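Local coordinates for protein transcription factor cep-1 (Caenorhabditis elegans, PDB 1T4W) that activates transcription by binding the same DNA consensus sequence as p53, regulating germline apoptosis after DNA damage and helping to ensure proper meiotic chromosome segregation, at residues I6-Q11 with C37-Q42; Y102-E107 with D134-C139. All coordinates share one frame; numbering follows the deposited sequence.

Contact 1. Residues I6-Q11 with C37-Q42; sequences IDVLKQ and CLVPIQ
With CG2 of I41 anti to its backbone N and CG1 anti to the carbonyl carbon (chi1 -58°), the two branches part: CG2 meets I6 CG1 at 3.7 Å, while CD1 runs to V8 CG1 at 4.0 Å. I6 sends its CG1 arm there by standing anti to its own N (chi1 176°), and V39 CG1 reaches the same V8 methyl. Cutting I41 back to an alanine is likely to leave I6 CG1 without its partner here and V8 CG1 with V39 alone across this contact, and to open a gap between I6 and V8. Strand 3-8 is the edge of the four-stranded antiparallel sheet, and D7 pairs with Q42 in both directions: Q42 N gives a nearly straight bond to D7 O (2.8 Å), and D7 N reaches Q42 O at 3.1 Å. Just before helix 10-13, L9 N bonds P40 O at 2.7 Å, its CB rests on the proline CB, and its CD1 methyl lies against the Q42 amide, 3.4 Å from CD. Water 1 donates to both D7 OD2 and Q42 O, while D7 OD1 forms a salt bridge with K29. The carboxylate, held by one charge and one water, is probably ionised.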
loop_
_atom_site.group_PDB
_atom_site.type_symbol
_atom_site.label_atom_id
_atom_site.label_comp_id
_atom_site.label_asym_id
_atom_site.label_seq_id
_atom_site.Cartn_x
_atom_site.Cartn_y
_atom_site.Cartn_z
ATOM N N ILE A 6 -1.831 8.716 2.357
ATOM C CA ILE A 6 -1.997 7.382 2.890
ATOM C C ILE A 6 -0.989 7.295 4.048
ATOM O O ILE A 6 0.130 7.764 3.933
ATOM C CB ILE A 6 -1.765 6.277 1.825
ATOM C CG1 ILE A 6 -1.862 4.913 2.506
ATOM C CG2 ILE A 6 -0.429 6.487 1.089
ATOM C CD1 ILE A 6 -1.949 3.719 1.570
ATOM N N ASP A 7 -1.409 6.745 5.184
ATOM C CA ASP A 7 -0.522 6.629 6.338
ATOM C C ASP A 7 -0.899 5.409 7.155
ATOM O O ASP A 7 -1.978 4.854 6.982
ATOM C CB ASP A 7 -0.658 7.852 7.253
ATOM C CG ASP A 7 -0.117 9.110 6.640
ATOM O OD1 ASP A 7 1.122 9.294 6.650
ATOM O OD2 ASP A 7 -0.946 9.911 6.144
ATOM N N VAL A 8 -0.024 4.980 8.054
ATOM C CA VAL A 8 -0.414 3.867 8.914
ATOM C C VAL A 8 -1.030 4.565 10.139
ATOM O O VAL A 8 -0.812 5.751 10.342
ATOM C CB VAL A 8 0.793 3.012 9.370
ATOM C CG1 VAL A 8 1.503 2.400 8.147
ATOM C CG2 VAL A 8 1.743 3.871 10.204
ATOM N N LEU A 9 -1.822 3.852 10.926
ATOM C CA LEU A 9 -2.402 4.439 12.129
ATOM C C LEU A 9 -1.269 4.475 13.157
ATOM O O LEU A 9 -1.017 3.492 13.838
ATOM C CB LEU A 9 -3.548 3.569 12.634
ATOM C CG LEU A 9 -4.344 4.055 13.844
ATOM C CD1 LEU A 9 -4.856 5.480 13.597
ATOM C CD2 LEU A 9 -5.509 3.102 14.088
ATOM N N LYS A 10 -0.597 5.617 13.249
ATOM C CA LYS A 10 0.548 5.803 14.125
ATOM C C LYS A 10 0.426 5.333 15.559
ATOM O O LYS A 10 1.352 4.723 16.092
ATOM C CB LYS A 10 0.984 7.268 14.089
ATOM C CG LYS A 10 1.585 7.670 12.745
ATOM C CD LYS A 10 2.627 6.640 12.287
ATOM C CE LYS A 10 3.741 6.447 13.335
ATOM N NZ LYS A 10 4.232 5.034 13.452
ATOM N N GLN A 11 -0.706 5.609 16.187
ATOM C CA GLN A 11 -0.906 5.196 17.564
ATOM C C GLN A 11 -0.440 3.761 17.746
ATOM O O GLN A 11 0.446 3.480 18.547
ATOM C CB GLN A 11 -2.387 5.293 17.958
ATOM C CG GLN A 11 -2.989 6.695 17.924
ATOM C CD GLN A 11 -3.359 7.163 16.524
ATOM O OE1 GLN A 11 -2.490 7.455 15.694
ATOM N NE2 GLN A 11 -4.661 7.236 16.254
ATOM N N CYS A 37 0.885 -10.003 9.375
ATOM C CA CYS A 37 0.489 -9.074 10.439
ATOM C C CYS A 37 -0.404 -7.974 9.887
ATOM O O CYS A 37 -0.171 -7.472 8.781
ATOM C CB CYS A 37 1.724 -8.442 11.117
ATOM S SG CYS A 37 2.749 -9.663 12.014
ATOM N N LEU A 38 -1.418 -7.610 10.665
ATOM C CA LEU A 38 -2.380 -6.578 10.273
ATOM C C LEU A 38 -1.788 -5.193 10.404
ATOM O O LEU A 38 -1.460 -4.751 11.504
ATOM C CB LEU A 38 -3.648 -6.676 11.128
ATOM C CG LEU A 38 -4.397 -8.002 10.934
ATOM C CD1 LEU A 38 -5.463 -8.165 12.015
ATOM C CD2 LEU A 38 -5.007 -8.039 9.547
ATOM N N VAL A 39 -1.615 -4.518 9.274
ATOM C CA VAL A 39 -1.073 -3.169 9.296
ATOM C C VAL A 39 -2.269 -2.218 9.155
ATOM O O VAL A 39 -2.991 -2.256 8.164
ATOM C CB VAL A 39 -0.096 -2.909 8.135
ATOM C CG1 VAL A 39 0.467 -1.503 8.251
ATOM C CG2 VAL A 39 1.024 -3.943 8.132
ATOM N N PRO A 40 -2.483 -1.355 10.155
ATOM C CA PRO A 40 -3.588 -0.385 10.168
ATOM C C PRO A 40 -3.315 0.825 9.267
ATOM O O PRO A 40 -2.442 1.640 9.545
ATOM C CB PRO A 40 -3.703 -0.009 11.650
ATOM C CG PRO A 40 -2.261 -0.079 12.119
ATOM C CD PRO A 40 -1.705 -1.318 11.417
ATOM N N ILE A 41 -4.062 0.914 8.177
ATOM C CA ILE A 41 -3.907 2.003 7.214
ATOM C C ILE A 41 -5.065 3.003 7.311
ATOM O O ILE A 41 -6.217 2.637 7.597
ATOM C CB ILE A 41 -3.912 1.485 5.740
ATOM C CG1 ILE A 41 -2.792 0.456 5.513
ATOM C CG2 ILE A 41 -3.818 2.690 4.748
ATOM C CD1 ILE A 41 -1.358 1.016 5.670
ATOM N N GLN A 42 -4.746 4.267 7.091
ATOM C CA GLN A 42 -5.783 5.294 7.060
ATOM C C GLN A 42 -5.548 6.115 5.804
ATOM O O GLN A 42 -4.472 6.680 5.637
ATOM C CB GLN A 42 -5.686 6.228 8.264
ATOM C CG GLN A 42 -5.884 5.530 9.596
ATOM C CD GLN A 42 -6.272 6.505 10.687
ATOM O OE1 GLN A 42 -5.615 7.532 10.880
ATOM N NE2 GLN A 42 -7.350 6.193 11.403
HETATM O O HOH W 1 -3.708 9.144 6.296
#

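Contact 2. Residues Y102-E107 with D134-C139; sequences YIRNSE and DIIFMC. With ZN (zinc ion), chain B.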
loop_
_atom_site.group_PDB
_atom_site.type_symbol
_atom_site.label_atom_id
_atom_site.label_comp_id
_atom_site.label_asym_id
_atom_site.label_seq_id
_atom_site.Cartn_x
_atom_site.Cartn_y
_atom_site.Cartn_z
ATOM N N TYR A 102 -4.005 -8.752 1.300
ATOM C CA TYR A 102 -5.444 -8.771 1.548
ATOM C C TYR A 102 -5.860 -7.580 2.419
ATOM O O TYR A 102 -5.029 -6.942 3.078
ATOM C CB TYR A 102 -5.858 -10.080 2.234
ATOM C CG TYR A 102 -5.435 -11.317 1.468
ATOM C CD1 TYR A 102 -4.163 -11.878 1.644
ATOM C CD2 TYR A 102 -6.283 -11.887 0.511
ATOM C CE1 TYR A 102 -3.747 -12.976 0.880
ATOM C CE2 TYR A 102 -5.879 -12.969 -0.251
ATOM C CZ TYR A 102 -4.608 -13.507 -0.067
ATOM O OH TYR A 102 -4.209 -14.538 -0.876
ATOM N N ILE A 103 -7.156 -7.297 2.412
ATOM C CA ILE A 103 -7.728 -6.192 3.161
ATOM C C ILE A 103 -8.662 -6.765 4.228
ATOM O O ILE A 103 -9.558 -7.557 3.924
ATOM C CB ILE A 103 -8.522 -5.265 2.190
ATOM C CG1 ILE A 103 -7.590 -4.792 1.066
ATOM C CG2 ILE A 103 -9.138 -4.081 2.945
ATOM C CD1 ILE A 103 -6.375 -4.003 1.537
ATOM N N ARG A 104 -8.451 -6.368 5.479
ATOM C CA ARG A 104 -9.271 -6.856 6.584
ATOM C C ARG A 104 -9.747 -5.687 7.444
ATOM O O ARG A 104 -9.157 -4.591 7.430
ATOM C CB ARG A 104 -8.465 -7.836 7.453
ATOM C CG ARG A 104 -7.895 -9.047 6.699
ATOM C CD ARG A 104 -8.991 -10.008 6.240
ATOM N NE ARG A 104 -9.692 -10.631 7.366
ATOM C CZ ARG A 104 -9.258 -11.702 8.026
ATOM N NH1 ARG A 104 -8.120 -12.288 7.682
ATOM N NH2 ARG A 104 -9.966 -12.191 9.035
ATOM N N ASN A 105 -10.802 -5.941 8.209
ATOM C CA ASN A 105 -11.389 -4.936 9.086
ATOM C C ASN A 105 -11.601 -3.643 8.325
ATOM O O ASN A 105 -11.308 -2.562 8.825
ATOM C CB ASN A 105 -10.483 -4.694 10.299
ATOM C CG ASN A 105 -10.285 -5.953 11.113
ATOM O OD1 ASN A 105 -11.255 -6.586 11.529
ATOM N ND2 ASN A 105 -9.032 -6.335 11.334
ATOM N N SER A 106 -12.128 -3.763 7.113
ATOM C CA SER A 106 -12.376 -2.592 6.293
ATOM C C SER A 106 -13.700 -1.999 6.685
ATOM O O SER A 106 -14.728 -2.712 6.723
ATOM C CB SER A 106 -12.436 -2.976 4.805
ATOM O OG SER A 106 -12.722 -1.833 4.015
ATOM N N GLU A 107 -13.686 -0.702 6.971
ATOM C CA GLU A 107 -14.909 -0.011 7.342
ATOM C C GLU A 107 -15.782 0.081 6.082
ATOM O O GLU A 107 -16.999 0.097 6.168
ATOM C CB GLU A 107 -14.602 1.396 7.877
ATOM C CG GLU A 107 -14.008 2.319 6.823
ATOM C CD GLU A 107 -14.045 3.789 7.223
ATOM O OE1 GLU A 107 -15.098 4.256 7.712
ATOM O OE2 GLU A 107 -13.028 4.483 7.036
ATOM N N ASP A 134 -7.196 -2.624 7.534
ATOM C CA ASP A 134 -5.901 -3.219 7.766
ATOM C C ASP A 134 -5.488 -3.879 6.483
ATOM O O ASP A 134 -6.333 -4.379 5.742
ATOM C CB ASP A 134 -5.945 -4.305 8.819
ATOM C CG ASP A 134 -6.209 -3.762 10.185
ATOM O OD1 ASP A 134 -5.639 -2.700 10.506
ATOM O OD2 ASP A 134 -6.976 -4.405 10.924
ATOM N N ILE A 135 -4.199 -3.848 6.197
ATOM C CA ILE A 135 -3.704 -4.581 5.050
ATOM C C ILE A 135 -2.779 -5.647 5.640
ATOM O O ILE A 135 -2.118 -5.412 6.661
ATOM C CB ILE A 135 -2.929 -3.688 4.072
ATOM C CG1 ILE A 135 -2.428 -4.533 2.901
ATOM C CG2 ILE A 135 -1.795 -2.996 4.793
ATOM C CD1 ILE A 135 -1.998 -3.715 1.680
ATOM N N ILE A 136 -2.753 -6.832 5.036
ATOM C CA ILE A 136 -1.886 -7.887 5.544
ATOM C C ILE A 136 -1.167 -8.541 4.358
ATOM O O ILE A 136 -1.789 -8.828 3.333
ATOM C CB ILE A 136 -2.714 -8.915 6.390
ATOM C CG1 ILE A 136 -1.788 -10.001 6.936
ATOM C CG2 ILE A 136 -3.818 -9.568 5.533
ATOM C CD1 ILE A 136 -2.512 -11.016 7.799
ATOM N N PHE A 137 0.149 -8.715 4.479
ATOM C CA PHE A 137 0.976 -9.291 3.404
ATOM C C PHE A 137 1.216 -10.770 3.677
ATOM O O PHE A 137 1.622 -11.155 4.775
ATOM C CB PHE A 137 2.292 -8.516 3.307
ATOM C CG PHE A 137 2.091 -7.059 3.027
ATOM C CD1 PHE A 137 1.858 -6.612 1.721
ATOM C CD2 PHE A 137 2.043 -6.142 4.064
ATOM C CE1 PHE A 137 1.571 -5.256 1.451
ATOM C CE2 PHE A 137 1.757 -4.777 3.815
ATOM C CZ PHE A 137 1.519 -4.337 2.505
ATOM N N MET A 138 0.942 -11.601 2.674
ATOM C CA MET A 138 1.068 -13.035 2.841
ATOM C C MET A 138 2.238 -13.677 2.102
ATOM O O MET A 138 2.201 -14.852 1.751
ATOM C CB MET A 138 -0.256 -13.711 2.477
ATOM C CG MET A 138 -1.405 -13.327 3.427
ATOM S SD MET A 138 -1.016 -13.620 5.189
ATOM C CE MET A 138 -1.075 -15.408 5.223
ATOM N N CYS A 139 3.279 -12.892 1.868
ATOM C CA CYS A 139 4.488 -13.397 1.233
ATOM C C CYS A 139 5.506 -12.352 1.651
ATOM O O CYS A 139 5.145 -11.308 2.207
ATOM C CB CYS A 139 4.302 -13.496 -0.289
ATOM S SG CYS A 139 5.706 -14.133 -1.233
HETATM ZN ZN ZN B . 6.382 -16.169 -0.254
#
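This antiparallel ladder closes one side of the four-stranded sheet of the p53-like beta sandwich, where edge strand 101-104 lies along strand 130-137, whose chain runs on into the zinc site. Four backbone bonds tie the strands, two at each hydrogen-bonded pair. Y102 and I136 exchange theirs at 3.0 Å, from Y102 N to I136 O and from I136 N to Y102 O; R104 and D134 exchange a second pair, slightly shorter, at the other end. Between them the pair I103 and I135 turns its side chains to the opposite face, and I135 sits against V39 and I41 of the next strand.

On the face of Y102 and I136, CG2 of the isoleucine packs on the tyrosine CB at 3.9 Å. The M138 side chain crosses the tyrosine at about a right angle, and its CG comes up to the ring edge, 3.5 Å from Y102 CE1. With M138 CG anti to the carbonyl carbon (chi1 -65°), the bent chain then carries its end away from the ring. The phenol OH is hydrogen-bonded to P96 O, fixing the far end of the tyrosine.

One residue beyond M138, C139 SG binds the zinc ion at 2.4 Å, and C85, H88 and C143 complete the site. Where strand 101-104 ends, the N105 amide adds a side-chain bond to the ladder: ND2 donates to D134 OD2 at 2.8 Å, nearly along the C-O axis of that oxygen, with the amide and carboxylate planes 88° apart.

Overall arrangement
Contacts 1 and 2 are the two outer seams of one four-stranded antiparallel sheet, their centres about 10 Å apart. The inner strands 39-46 and 130-137 join them directly: V39 O and I135 N, 2.8 Å apart, probably hydrogen-bond, and P40 packs on D134. Contact 1 is the more buried, with aliphatic branches filling one side and a water and a lysine serving its polar D7 end. Contact 2 is only partly buried; its backbone ladder is longer, an amide-carboxylate bond lies at its exposed end, and a tyrosine-methionine contact lies toward the metal. Residues 6-11 lead into a short helix, whereas 134-139 itself supplies a zinc ligand.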